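Local coordinates for protein formiminoglutamase (Trypanosoma cruzi, PDB 4MYK) that hydrolyses N-formimino-L-glutamate to L-glutamate and formamide, as an arginase-like enzyme that carries two manganese ions in its active site, at residues 265-268 against 269-272; 238-242 against 243-247; 194-197 against 198-202; 60-63 against 64-68; 92-95 against 96-100. The protein carries 1 engineered substitution. All coordinates share one frame; numbering follows the deposited sequence.

Contact 1: 265-268 against 269-272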
loop_
_atom_site.group_PDB
_atom_site.type_symbol
_atom_site.label_atom_id
_atom_site.label_comp_id
_atom_site.label_asym_id
_atom_site.label_seq_id
_atom_site.Cartn_x
_atom_site.Cartn_y
_atom_site.Cartn_z
ATOM N N CYS A 265 -14.680 12.177 -0.151
ATOM C CA CYS A 265 -14.646 13.617 0.078
ATOM C C CYS A 265 -15.321 14.398 -1.061
ATOM O O CYS A 265 -16.025 15.373 -0.811
ATOM C CB CYS A 265 -13.213 14.094 0.314
ATOM S SG CYS A 265 -12.609 13.613 1.935
ATOM N N PHE A 266 -15.118 13.947 -2.299
ATOM C CA PHE A 266 -15.805 14.540 -3.440
ATOM C C PHE A 266 -17.330 14.404 -3.311
ATOM O O PHE A 266 -18.067 15.361 -3.551
ATOM C CB PHE A 266 -15.329 13.915 -4.745
ATOM C CG PHE A 266 -15.806 14.649 -5.979
ATOM C CD1 PHE A 266 -17.054 14.390 -6.523
ATOM C CD2 PHE A 266 -15.001 15.598 -6.591
ATOM C CE1 PHE A 266 -17.488 15.068 -7.659
ATOM C CE2 PHE A 266 -15.429 16.274 -7.724
ATOM C CZ PHE A 266 -16.672 16.013 -8.255
ATOM N N LEU A 267 -17.802 13.217 -2.937
ATOM C CA LEU A 267 -19.237 13.005 -2.750
ATOM C C LEU A 267 -19.772 13.976 -1.704
ATOM O O LEU A 267 -20.736 14.690 -1.957
ATOM C CB LEU A 267 -19.539 11.548 -2.349
ATOM C CG LEU A 267 -20.986 11.134 -2.020
ATOM C CD1 LEU A 267 -21.908 11.296 -3.216
ATOM C CD2 LEU A 267 -21.021 9.692 -1.512
ATOM N N ALA A 268 -19.128 13.998 -0.539
ATOM C CA ALA A 268 -19.506 14.890 0.549
ATOM C C ALA A 268 -19.612 16.337 0.068
ATOM O O ALA A 268 -20.547 17.062 0.424
ATOM C CB ALA A 268 -18.498 14.773 1.694
ATOM N N GLY A 269 -18.641 16.749 -0.740
ATOM C CA GLY A 269 -18.585 18.112 -1.243
ATOM C C GLY A 269 -19.757 18.473 -2.137
ATOM O O GLY A 269 -20.312 19.567 -2.032
ATOM N N LYS A 270 -20.136 17.551 -3.016
ATOM C CA LYS A 270 -21.247 17.778 -3.940
ATOM C C LYS A 270 -22.612 17.559 -3.273
ATOM O O LYS A 270 -23.651 17.905 -3.841
ATOM C CB LYS A 270 -21.105 16.874 -5.167
ATOM C CG LYS A 270 -21.374 15.418 -4.885
ATOM C CD LYS A 270 -20.977 14.568 -6.058
ATOM C CE LYS A 270 -21.757 14.954 -7.297
ATOM N NZ LYS A 270 -23.083 14.266 -7.359
ATOM N N THR A 271 -22.596 16.989 -2.067
ATOM C CA THR A 271 -23.816 16.677 -1.307
ATOM C C THR A 271 -24.235 17.867 -0.456
ATOM O O THR A 271 -23.612 18.147 0.564
ATOM C CB THR A 271 -23.612 15.435 -0.398
ATOM O OG1 THR A 271 -23.541 14.261 -1.215
ATOM C CG2 THR A 271 -24.760 15.284 0.592
ATOM N N PRO A 272 -25.298 18.563 -0.877
ATOM C CA PRO A 272 -25.712 19.860 -0.329
ATOM C C PRO A 272 -26.213 19.805 1.115
ATOM O O PRO A 272 -26.261 20.843 1.782
ATOM C CB PRO A 272 -26.837 20.294 -1.271
ATOM C CG PRO A 272 -27.356 19.037 -1.844
ATOM C CD PRO A 272 -26.168 18.127 -1.981
#
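Thr271, where the chain departs from helical geometry at the end of helix 258-270, turns its side chain back onto the last turn, so that OG1 donates to Leu267 O over 2.9 Å. A chi1 of -71° keeps the hydroxyl beside its own backbone N, and it reaches the carbonyl from above its plane rather than on a lone pair. Thr271 N does less, with weak bonds to Leu267 O (3.0 Å) and Ala268 O (3.2 Å), so at this helix end the hydroxyl adds a bond to two weak amide bonds. Leu267 CD1 lies 3.9 Å from Thr271 OG1, slanting past it.

Lys270 has CG wedged between its backbone N and carbonyl carbon (chi1 72°), bringing CG to 3.1 Å from Leu267 O. Its chain then bends at both outer torsions, and Lys270 CD passes 3.9 Å from Phe266 CE1. Beyond the helix, Leu267 packs on helix 216-227 and Arg309 binds Gly269 O. A polar side chain thus finishes the connecting helix of the beta-alpha-beta crossover from strand 231-236 to strand 274-280, a unit of the arginase/deacetylase fold.

Contact 2: 238-242 against 243-247. With MN (manganese (II) ion), chain C.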
loop_
_atom_site.group_PDB
_atom_site.type_symbol
_atom_site.label_atom_id
_atom_site.label_comp_id
_atom_site.label_asym_id
_atom_site.label_seq_id
_atom_site.Cartn_x
_atom_site.Cartn_y
_atom_site.Cartn_z
ATOM N N ASP A 238 -7.324 8.036 10.449
ATOM C CA ASP A 238 -6.806 6.718 10.816
ATOM C C ASP A 238 -7.780 5.609 10.399
ATOM O O ASP A 238 -7.607 4.437 10.755
ATOM C CB ASP A 238 -6.412 6.643 12.299
ATOM C CG ASP A 238 -7.603 6.521 13.237
ATOM O OD1 ASP A 238 -8.710 6.139 12.787
ATOM O OD2 ASP A 238 -7.422 6.794 14.448
ATOM N N SER A 239 -8.799 5.998 9.631
ATOM C CA SER A 239 -9.706 5.055 8.981
ATOM C C SER A 239 -9.145 4.581 7.632
ATOM O O SER A 239 -9.708 3.699 6.983
ATOM C CB SER A 239 -11.062 5.710 8.767
ATOM O OG SER A 239 -10.935 6.788 7.872
ATOM N N LEU A 240 -8.054 5.202 7.191
ATOM C CA LEU A 240 -7.350 4.761 5.987
ATOM C C LEU A 240 -6.251 3.790 6.384
ATOM O O LEU A 240 -5.685 3.885 7.470
ATOM C CB LEU A 240 -6.709 5.942 5.254
ATOM C CG LEU A 240 -7.526 6.942 4.431
ATOM C CD1 LEU A 240 -8.460 7.773 5.298
ATOM C CD2 LEU A 240 -6.551 7.827 3.665
ATOM N N LYS A 241 -5.938 2.867 5.490
ATOM C CA LYS A 241 -4.840 1.938 5.708
ATOM C C LYS A 241 -3.514 2.699 5.818
ATOM O O LYS A 241 -3.248 3.631 5.060
ATOM C CB LYS A 241 -4.777 0.936 4.564
ATOM C CG LYS A 241 -4.647 1.596 3.222
ATOM C CD LYS A 241 -5.367 0.802 2.164
ATOM C CE LYS A 241 -4.566 -0.403 1.745
ATOM N NZ LYS A 241 -5.331 -1.171 0.728
ATOM N N SER A 242 -2.687 2.286 6.770
ATOM C CA SER A 242 -1.398 2.922 6.990
ATOM C C SER A 242 -0.446 2.777 5.803
ATOM O O SER A 242 0.558 3.478 5.734
ATOM C CB SER A 242 -0.731 2.396 8.272
ATOM O OG SER A 242 -0.620 0.976 8.273
ATOM N N SER A 243 -0.744 1.877 4.878
ATOM C CA SER A 243 0.066 1.800 3.667
ATOM C C SER A 243 -0.044 3.097 2.842
ATOM O O SER A 243 0.935 3.528 2.224
ATOM C CB SER A 243 -0.300 0.576 2.822
ATOM O OG SER A 243 -1.617 0.664 2.321
ATOM N N ASP A 244 -1.238 3.697 2.842
ATOM C CA ASP A 244 -1.496 5.007 2.219
ATOM C C ASP A 244 -1.368 6.171 3.204
ATOM O O ASP A 244 -0.965 7.278 2.834
ATOM C CB ASP A 244 -2.912 5.061 1.637
ATOM C CG ASP A 244 -3.033 4.320 0.350
ATOM O OD1 ASP A 244 -2.006 4.162 -0.334
ATOM O OD2 ASP A 244 -4.156 3.898 0.023
ATOM N N MET A 245 -1.739 5.920 4.455
ATOM C CA MET A 245 -1.877 6.981 5.433
ATOM C C MET A 245 -1.186 6.591 6.738
ATOM O O MET A 245 -1.849 6.306 7.729
ATOM C CB MET A 245 -3.367 7.254 5.658
ATOM C CG MET A 245 -3.696 8.567 6.351
ATOM S SD MET A 245 -3.030 9.969 5.449
ATOM C CE MET A 245 -4.329 11.177 5.693
ATOM N N PRO A 246 0.158 6.553 6.734
ATOM C CA PRO A 246 0.898 6.136 7.939
ATOM C C PRO A 246 0.997 7.210 9.043
ATOM O O PRO A 246 1.220 6.866 10.206
ATOM C CB PRO A 246 2.288 5.778 7.401
ATOM C CG PRO A 246 2.420 6.544 6.141
ATOM C CD PRO A 246 1.028 6.641 5.548
ATOM N N GLY A 247 0.814 8.480 8.693
ATOM C CA GLY A 247 1.060 9.564 9.633
ATOM C C GLY A 247 -0.145 9.948 10.468
ATOM O O GLY A 247 -0.714 11.033 10.294
HETATM MN MN MN C . -9.746 6.495 14.815
HETATM O O HOH W 1 -3.702 4.558 9.313
HETATM O O HOH W 2 -10.028 7.214 17.090
#
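The backbone of Lys241 to Met245 closes a tight turn in which Lys241 O accepts two amides: Met245 N at 2.8 Å, lying in the carbonyl plane, and Asp244 N at 3.0 Å, from above it. The turn is further tied by a CA-H...O contact from Ser242 CA to Met245 O, 3.5 Å long and nearly straight, and by a water that donates to both Leu240 O and Met245 O. The apolar touch is made by Leu240 CB and Met245 CB, 3.6 Å apart. Leu240 CD2 rests on the CB and CG methylenes of Met245. Lys241 instead lies along Ser243. Its CG is set between backbone N and carbonyl carbon (chi1 56°), and two further bends lay Lys241 CE 3.2 Å from Ser243 OG, while its ammonium stops short of Asp244. The Asp244 carboxylate is engaged elsewhere, OD2 accepting from Ala258 N; Ser242 OG binds Ala252 O and Arg290 of the second subunit.

At the head of the segment, Asp238 grips a manganese ion with both oxygens, OD1 at 2.3 Å and OD2 at 2.4 Å; a water, Asp146, His148 and Asp236 complete that site. The turn belongs to the loop that leaves strand 231-236 and leads to helix 258-270, with Met245 and Pro246 set against the start of helix 290-306.

Contact 3: 194-197 against 198-202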
loop_
_atom_site.group_PDB
_atom_site.type_symbol
_atom_site.label_atom_id
_atom_site.label_comp_id
_atom_site.label_asym_id
_atom_site.label_seq_id
_atom_site.Cartn_x
_atom_site.Cartn_y
_atom_site.Cartn_z
ATOM N N HIS A 194 -19.430 -1.038 23.206
ATOM C CA HIS A 194 -19.392 0.164 22.383
ATOM C C HIS A 194 -20.419 0.069 21.257
ATOM O O HIS A 194 -21.165 1.001 21.024
ATOM C CB HIS A 194 -17.982 0.398 21.816
ATOM C CG HIS A 194 -16.974 0.864 22.833
ATOM N ND1 HIS A 194 -16.136 0.000 23.508
ATOM C CD2 HIS A 194 -16.659 2.107 23.271
ATOM C CE1 HIS A 194 -15.358 0.688 24.326
ATOM N NE2 HIS A 194 -15.654 1.969 24.199
ATOM N N ALA A 195 -20.456 -1.067 20.568
ATOM C CA ALA A 195 -21.460 -1.303 19.529
ATOM C C ALA A 195 -22.859 -1.252 20.125
ATOM O O ALA A 195 -23.726 -0.520 19.652
ATOM C CB ALA A 195 -21.227 -2.650 18.858
ATOM N N GLN A 196 -23.070 -2.057 21.158
ATOM C CA GLN A 196 -24.328 -2.081 21.901
ATOM C C GLN A 196 -24.887 -0.676 22.180
ATOM O O GLN A 196 -26.055 -0.403 21.904
ATOM C CB GLN A 196 -24.125 -2.858 23.203
ATOM C CG GLN A 196 -25.206 -2.668 24.222
ATOM C CD GLN A 196 -24.992 -3.518 25.461
ATOM O OE1 GLN A 196 -24.645 -3.004 26.527
ATOM N NE2 GLN A 196 -25.202 -4.823 25.328
ATOM N N TYR A 197 -24.047 0.212 22.710
ATOM C CA TYR A 197 -24.448 1.596 23.021
ATOM C C TYR A 197 -25.000 2.367 21.810
ATOM O O TYR A 197 -26.084 2.939 21.860
ATOM C CB TYR A 197 -23.276 2.370 23.652
ATOM C CG TYR A 197 -23.597 3.816 24.006
ATOM C CD1 TYR A 197 -23.168 4.870 23.205
ATOM C CD2 TYR A 197 -24.341 4.123 25.138
ATOM C CE1 TYR A 197 -23.472 6.193 23.526
ATOM C CE2 TYR A 197 -24.650 5.439 25.469
ATOM C CZ TYR A 197 -24.214 6.471 24.662
ATOM O OH TYR A 197 -24.520 7.779 25.004
ATOM N N VAL A 198 -24.233 2.398 20.729
ATOM C CA VAL A 198 -24.672 3.033 19.492
ATOM C C VAL A 198 -25.988 2.447 19.002
ATOM O O VAL A 198 -26.939 3.173 18.714
ATOM C CB VAL A 198 -23.637 2.835 18.361
ATOM C CG1 VAL A 198 -24.209 3.315 17.034
ATOM C CG2 VAL A 198 -22.325 3.540 18.691
ATOM N N ARG A 199 -26.037 1.124 18.893
ATOM C CA ARG A 199 -27.221 0.475 18.362
ATOM C C ARG A 199 -28.411 0.660 19.279
ATOM O O ARG A 199 -29.531 0.841 18.806
ATOM C CB ARG A 199 -26.940 -0.990 18.048
ATOM C CG ARG A 199 -26.225 -1.140 16.706
ATOM C CD ARG A 199 -25.457 -2.437 16.602
ATOM N NE ARG A 199 -24.999 -2.684 15.239
ATOM C CZ ARG A 199 -24.306 -3.758 14.860
ATOM N NH1 ARG A 199 -23.978 -4.693 15.751
ATOM N NH2 ARG A 199 -23.938 -3.894 13.588
ATOM N N ASP A 200 -28.163 0.647 20.587
ATOM C CA ASP A 200 -29.218 0.932 21.564
ATOM C C ASP A 200 -29.677 2.387 21.504
ATOM O O ASP A 200 -30.681 2.762 22.103
ATOM C CB ASP A 200 -28.768 0.584 22.982
ATOM C CG ASP A 200 -28.914 -0.899 23.296
ATOM O OD1 ASP A 200 -29.394 -1.663 22.432
ATOM O OD2 ASP A 200 -28.536 -1.299 24.415
ATOM N N HIS A 201 -28.923 3.205 20.785
ATOM C CA HIS A 201 -29.321 4.575 20.531
ATOM C C HIS A 201 -29.849 4.690 19.114
ATOM O O HIS A 201 -30.132 5.785 18.639
ATOM C CB HIS A 201 -28.143 5.530 20.745
ATOM C CG HIS A 201 -27.975 5.971 22.167
ATOM N ND1 HIS A 201 -27.296 5.223 23.103
ATOM C CD2 HIS A 201 -28.402 7.083 22.810
ATOM C CE1 HIS A 201 -27.316 5.851 24.265
ATOM N NE2 HIS A 201 -27.977 6.984 24.113
ATOM N N GLN A 202 -29.969 3.539 18.456
ATOM C CA GLN A 202 -30.476 3.430 17.094
ATOM C C GLN A 202 -29.523 3.992 16.033
ATOM O O GLN A 202 -29.932 4.302 14.917
ATOM C CB GLN A 202 -31.846 4.079 16.976
ATOM C CG GLN A 202 -32.898 3.443 17.848
ATOM C CD GLN A 202 -34.232 4.125 17.685
ATOM O OE1 GLN A 202 -34.541 5.087 18.392
ATOM N NE2 GLN A 202 -35.030 3.644 16.736
#
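ND1 of His201 donates to Tyr197 O, one helical turn back, over 2.9 Å; the oxygen lies in the plane of the imidazole, whereas the nitrogen sits above the carbonyl plane. The bond implies a proton on ND1 and would restrain the imidazole against rotation. The two rings also come near each other, His201 ND1 standing 3.5 Å above one face of the Tyr197 ring. With the planes at 52° the pair is neither a stack nor an edge-to-face contact, and the very close approach of the imidazole to the phenol carbons in the model is doubtful.

The first torsions prepare the meeting: the Tyr197 ring lies trans to its backbone N (chi1 180°), while His201 keeps CG beside its own N (chi1 -86°). On another side of the helix, Asp200 CB and CG lie close to Gln196 O, to which Asp200 N is bound at 2.7 Å. Asp200 OD2 comes 3.6 Å from Gln196 CG, and the amide and carboxylate planes are almost parallel. Arg199 N meets Ala195 O at 2.9 Å, a nearly straight bond.

Further out, Arg167 makes a cation-pi contact with Tyr197, and Ala195 and Val198 pack on Leu205 of strand 204-207. His194 touches Asp150, a manganese ligand in another structure of this protein. Gln202, of positive phi, ends helix 192-200 as the C-prime residue of a Schellman motif, Gln202 N bonded to Arg199 O at 2.8 Å and the next amide to Val198 O.

Contact 4: 60-63 against 64-68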
loop_
_atom_site.group_PDB
_atom_site.type_symbol
_atom_site.label_atom_id
_atom_site.label_comp_id
_atom_site.label_asym_id
_atom_site.label_seq_id
_atom_site.Cartn_x
_atom_site.Cartn_y
_atom_site.Cartn_z
ATOM N N ARG A 60 -1.312 22.843 6.467
ATOM C CA ARG A 60 -1.128 24.187 5.890
ATOM C C ARG A 60 0.056 24.256 4.949
ATOM O O ARG A 60 0.020 24.969 3.944
ATOM C CB ARG A 60 -0.962 25.256 6.973
ATOM C CG ARG A 60 -2.273 25.684 7.589
ATOM C CD ARG A 60 -2.150 26.883 8.504
ATOM N NE ARG A 60 -3.472 27.257 8.984
ATOM C CZ ARG A 60 -3.967 26.895 10.162
ATOM N NH1 ARG A 60 -3.227 26.185 10.996
ATOM N NH2 ARG A 60 -5.191 27.260 10.510
ATOM N N PHE A 61 1.106 23.514 5.283
ATOM C CA PHE A 61 2.286 23.475 4.440
ATOM C C PHE A 61 1.911 23.048 3.029
ATOM O O PHE A 61 2.247 23.726 2.055
ATOM C CB PHE A 61 3.341 22.525 5.004
ATOM C CG PHE A 61 4.638 22.561 4.249
ATOM C CD1 PHE A 61 4.859 21.705 3.180
ATOM C CD2 PHE A 61 5.632 23.465 4.595
ATOM C CE1 PHE A 61 6.050 21.745 2.485
ATOM C CE2 PHE A 61 6.825 23.505 3.893
ATOM C CZ PHE A 61 7.029 22.649 2.843
ATOM N N PHE A 62 1.204 21.928 2.921
ATOM C CA PHE A 62 0.851 21.394 1.613
ATOM C C PHE A 62 -0.329 22.134 1.004
ATOM O O PHE A 62 -0.491 22.163 -0.212
ATOM C CB PHE A 62 0.673 19.867 1.671
ATOM C CG PHE A 62 1.973 19.143 1.905
ATOM C CD1 PHE A 62 2.814 18.842 0.839
ATOM C CD2 PHE A 62 2.395 18.830 3.195
ATOM C CE1 PHE A 62 4.040 18.209 1.053
ATOM C CE2 PHE A 62 3.615 18.204 3.415
ATOM C CZ PHE A 62 4.437 17.894 2.341
ATOM N N LEU A 63 -1.124 22.767 1.856
ATOM C CA LEU A 63 -2.222 23.603 1.389
ATOM C C LEU A 63 -1.714 24.676 0.433
ATOM O O LEU A 63 -2.387 25.021 -0.552
ATOM C CB LEU A 63 -2.937 24.274 2.564
ATOM C CG LEU A 63 -4.092 25.201 2.163
ATOM C CD1 LEU A 63 -5.280 24.425 1.576
ATOM C CD2 LEU A 63 -4.532 26.038 3.348
ATOM N N GLN A 64 -0.528 25.208 0.729
ATOM C CA GLN A 64 0.042 26.285 -0.083
ATOM C C GLN A 64 0.532 25.766 -1.428
ATOM O O GLN A 64 0.908 26.553 -2.282
ATOM C CB GLN A 64 1.216 26.979 0.624
ATOM C CG GLN A 64 1.105 27.116 2.118
ATOM C CD GLN A 64 -0.038 28.005 2.545
ATOM O OE1 GLN A 64 -0.264 29.069 1.969
ATOM N NE2 GLN A 64 -0.766 27.575 3.577
ATOM N N ARG A 65 0.514 24.448 -1.618
ATOM C CA ARG A 65 1.222 23.827 -2.732
ATOM C C ARG A 65 0.414 22.911 -3.653
ATOM O O ARG A 65 0.841 22.641 -4.769
ATOM C CB ARG A 65 2.402 23.030 -2.190
ATOM C CG ARG A 65 3.407 23.867 -1.460
ATOM C CD ARG A 65 4.414 23.016 -0.711
ATOM N NE ARG A 65 5.554 23.826 -0.301
ATOM C CZ ARG A 65 5.532 24.681 0.719
ATOM N NH1 ARG A 65 4.424 24.831 1.432
ATOM N NH2 ARG A 65 6.617 25.387 1.024
ATOM N N LEU A 66 -0.727 22.410 -3.202
ATOM C CA LEU A 66 -1.371 21.328 -3.937
ATOM C C LEU A 66 -2.731 21.702 -4.514
ATOM O O LEU A 66 -3.355 22.672 -4.089
ATOM C CB LEU A 66 -1.526 20.092 -3.042
ATOM C CG LEU A 66 -0.273 19.578 -2.330
ATOM C CD1 LEU A 66 -0.578 18.306 -1.589
ATOM C CD2 LEU A 66 0.830 19.352 -3.347
ATOM N N GLY A 67 -3.165 20.920 -5.501
ATOM C CA GLY A 67 -4.547 20.900 -5.959
ATOM C C GLY A 67 -4.948 21.841 -7.081
ATOM O O GLY A 67 -5.408 22.944 -6.819
ATOM N N SER A 68 -4.814 21.405 -8.326
ATOM C CA SER A 68 -5.235 22.233 -9.446
ATOM C C SER A 68 -6.713 22.614 -9.336
ATOM O O SER A 68 -7.577 21.740 -9.280
ATOM C CB SER A 68 -4.965 21.516 -10.772
ATOM O OG SER A 68 -3.588 21.208 -10.913
HETATM O O HOH W 3 -2.246 25.303 -3.303
#
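Phe61 swings its ring to the far side from its backbone N (chi1 -174°), and Arg65 starts beside its own N (chi1 -61°), then runs extended from CG to NE; a final turn at chi4 lays the guanidinium flat over one face of the ring. The planes are only 6° apart, and Arg65 CZ stands 3.5 Å from the centroid of the Phe61 ring, a cation-pi stack. Arg65 NH1 also donates, nearly in the guanidinium plane, to Phe61 O, although the modelled 2.5 Å is doubtfully short. The ring stack, with the carbonyl if that bond is real, would limit its turning.

Gln64 bends at chi2 so that its amide doubles back on the helix. Arg60 O thus gains Gln64 NE2 at 2.7 Å beside the backbone Gln64 N at 3.3 Å, the two from opposite faces. Phe62 O receives Arg65 N at 2.9 Å and, weakly, Leu66 N, while Leu66 CD1 rests 3.8 Å from Phe62 CB. The charge of Arg60 points elsewhere, to Asp85 and Asp88. These bonds finish helix 55-63 as the chain heads for strand 70-71, with Phe62 edge-to-face with Tyr289 and packed, like Leu66, on helix 290-306.

Contact 5: 92-95 against 96-100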
loop_
_atom_site.group_PDB
_atom_site.type_symbol
_atom_site.label_atom_id
_atom_site.label_comp_id
_atom_site.label_asym_id
_atom_site.label_seq_id
_atom_site.Cartn_x
_atom_site.Cartn_y
_atom_site.Cartn_z
ATOM N N SER A 92 -5.798 29.199 26.759
ATOM C CA SER A 92 -4.943 28.892 27.906
ATOM C C SER A 92 -5.229 27.506 28.501
ATOM O O SER A 92 -4.321 26.835 28.982
ATOM C CB SER A 92 -5.072 29.972 28.983
ATOM O OG SER A 92 -6.291 29.860 29.699
ATOM N N THR A 93 -6.494 27.091 28.475
ATOM C CA THR A 93 -6.878 25.761 28.947
ATOM C C THR A 93 -7.541 24.998 27.826
ATOM O O THR A 93 -8.002 25.582 26.855
ATOM C CB THR A 93 -7.865 25.803 30.141
ATOM O OG1 THR A 93 -9.095 26.419 29.737
ATOM C CG2 THR A 93 -7.271 26.561 31.329
ATOM N N LEU A 94 -7.608 23.684 27.980
ATOM C CA LEU A 94 -8.125 22.808 26.931
ATOM C C LEU A 94 -9.640 22.927 26.723
ATOM O O LEU A 94 -10.128 22.993 25.595
ATOM C CB LEU A 94 -7.765 21.363 27.256
ATOM C CG LEU A 94 -7.940 20.420 26.088
ATOM C CD1 LEU A 94 -6.917 20.748 24.996
ATOM C CD2 LEU A 94 -7.790 19.008 26.598
ATOM N N GLU A 95 -10.374 22.947 27.826
ATOM C CA GLU A 95 -11.818 23.087 27.790
ATOM C C GLU A 95 -12.196 24.437 27.203
ATOM O O GLU A 95 -13.214 24.568 26.534
ATOM C CB GLU A 95 -12.395 22.937 29.197
ATOM C CG GLU A 95 -11.956 21.660 29.910
ATOM C CD GLU A 95 -10.497 21.699 30.358
ATOM O OE1 GLU A 95 -10.080 22.726 30.945
ATOM O OE2 GLU A 95 -9.767 20.703 30.127
ATOM N N GLU A 96 -11.378 25.450 27.451
ATOM C CA GLU A 96 -11.624 26.750 26.844
ATOM C C GLU A 96 -11.398 26.682 25.330
ATOM O O GLU A 96 -12.146 27.279 24.557
ATOM C CB GLU A 96 -10.740 27.816 27.483
ATOM C CG GLU A 96 -10.928 29.207 26.919
ATOM C CD GLU A 96 -9.992 30.201 27.568
ATOM O OE1 GLU A 96 -9.042 29.754 28.249
ATOM O OE2 GLU A 96 -10.209 31.420 27.403
ATOM N N ALA A 97 -10.371 25.949 24.912
ATOM C CA ALA A 97 -10.112 25.747 23.488
ATOM C C ALA A 97 -11.292 25.045 22.834
ATOM O O ALA A 97 -11.624 25.305 21.685
ATOM C CB ALA A 97 -8.840 24.939 23.290
ATOM N N HIS A 98 -11.929 24.156 23.578
ATOM C CA HIS A 98 -13.133 23.496 23.109
ATOM C C HIS A 98 -14.277 24.472 22.935
ATOM O O HIS A 98 -15.056 24.379 21.989
ATOM C CB HIS A 98 -13.547 22.419 24.101
ATOM C CG HIS A 98 -12.771 21.155 23.954
ATOM N ND1 HIS A 98 -13.341 19.986 23.509
ATOM C CD2 HIS A 98 -11.459 20.887 24.150
ATOM C CE1 HIS A 98 -12.417 19.042 23.460
ATOM N NE2 HIS A 98 -11.267 19.564 23.840
ATOM N N GLU A 99 -14.381 25.400 23.874
ATOM C CA GLU A 99 -15.446 26.388 23.842
ATOM C C GLU A 99 -15.262 27.337 22.679
ATOM O O GLU A 99 -16.209 27.640 21.969
ATOM C CB GLU A 99 -15.471 27.179 25.141
ATOM C CG GLU A 99 -15.770 26.345 26.372
ATOM C CD GLU A 99 -15.901 27.214 27.594
ATOM O OE1 GLU A 99 -16.520 28.291 27.475
ATOM O OE2 GLU A 99 -15.375 26.838 28.664
ATOM N N LYS A 100 -14.036 27.806 22.486
ATOM C CA LYS A 100 -13.752 28.749 21.412
ATOM C C LYS A 100 -13.881 28.097 20.039
ATOM O O LYS A 100 -14.244 28.758 19.064
ATOM C CB LYS A 100 -12.352 29.326 21.565
ATOM C CG LYS A 100 -12.078 29.959 22.898
ATOM C CD LYS A 100 -10.703 30.559 22.866
ATOM C CE LYS A 100 -10.508 31.312 21.564
ATOM N NZ LYS A 100 -9.394 32.303 21.645
#
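Glu99 N donates to Glu95 O over 3.0 Å, a bond that belongs to the first turns of helix 94-110, a helix that opens with Thr93 as its N-cap. Thr93 OG1 stands between its own backbone N and carbonyl carbon (chi1 63°), a placing that turns the hydroxyl toward the start of the helix. There it accepts Glu96 N, but at 3.4 Å the capping bond is weak, and Thr93 OG1 also lies close to Glu96 CB, at 3.1 Å. The side chains of Thr93 and Glu96 cross at about a right angle. Thr93 has a second tie through its backbone, since Ala97 N donates to Thr93 O at 3.1 Å.

Glu96 does not turn its carboxylate onto the cap residue. Its CG points away from the backbone N (chi1 -180°), and the chain runs out extended to reach the residue before the cap. Glu95 and Glu96 lie in this opening turn, where the helix dipole would probably favour their negative charge.

His98 CD2 lies 4.0 Å from Leu94 CG, the two side chains slanting past each other; the still closer approach of the ring to the Leu94 carbonyl is doubtful in the model. Leu94 and Ala97 both pack on Tyr39, while Lys100 NZ reaches back to Thr90 O. The His98 side chain is about 9 Å from that of Asn122, a manganese ligand. At the outer end of Glu96, Ser92 OG donates to Glu96 OE1 at 3.1 Å, meeting that oxygen nearly along its C-O bond.

Along the chain the five contacts follow in the order contact 4, contact 5, contact 3, contact 2, contact 1, none touching another. Contacts 1, 3 and 4 finish helices 258-270, 192-200 and 55-63, contact 5 begins helix 94-110, and contact 2 is a loop. Contacts 3 and 4 lie on opposite sides of the chain's centre, their own centres about 39 Å apart. Contacts 1 and 2 come nearest, about 8 Å between closest atoms: both belong to the connection from strand 231-236 to strand 274-280, neighbours in the parallel eight-stranded sheet. Contact 2 holds a manganese ligand; the others illustrate how local caps and turns begin or end the helices around an arginase-type sheet.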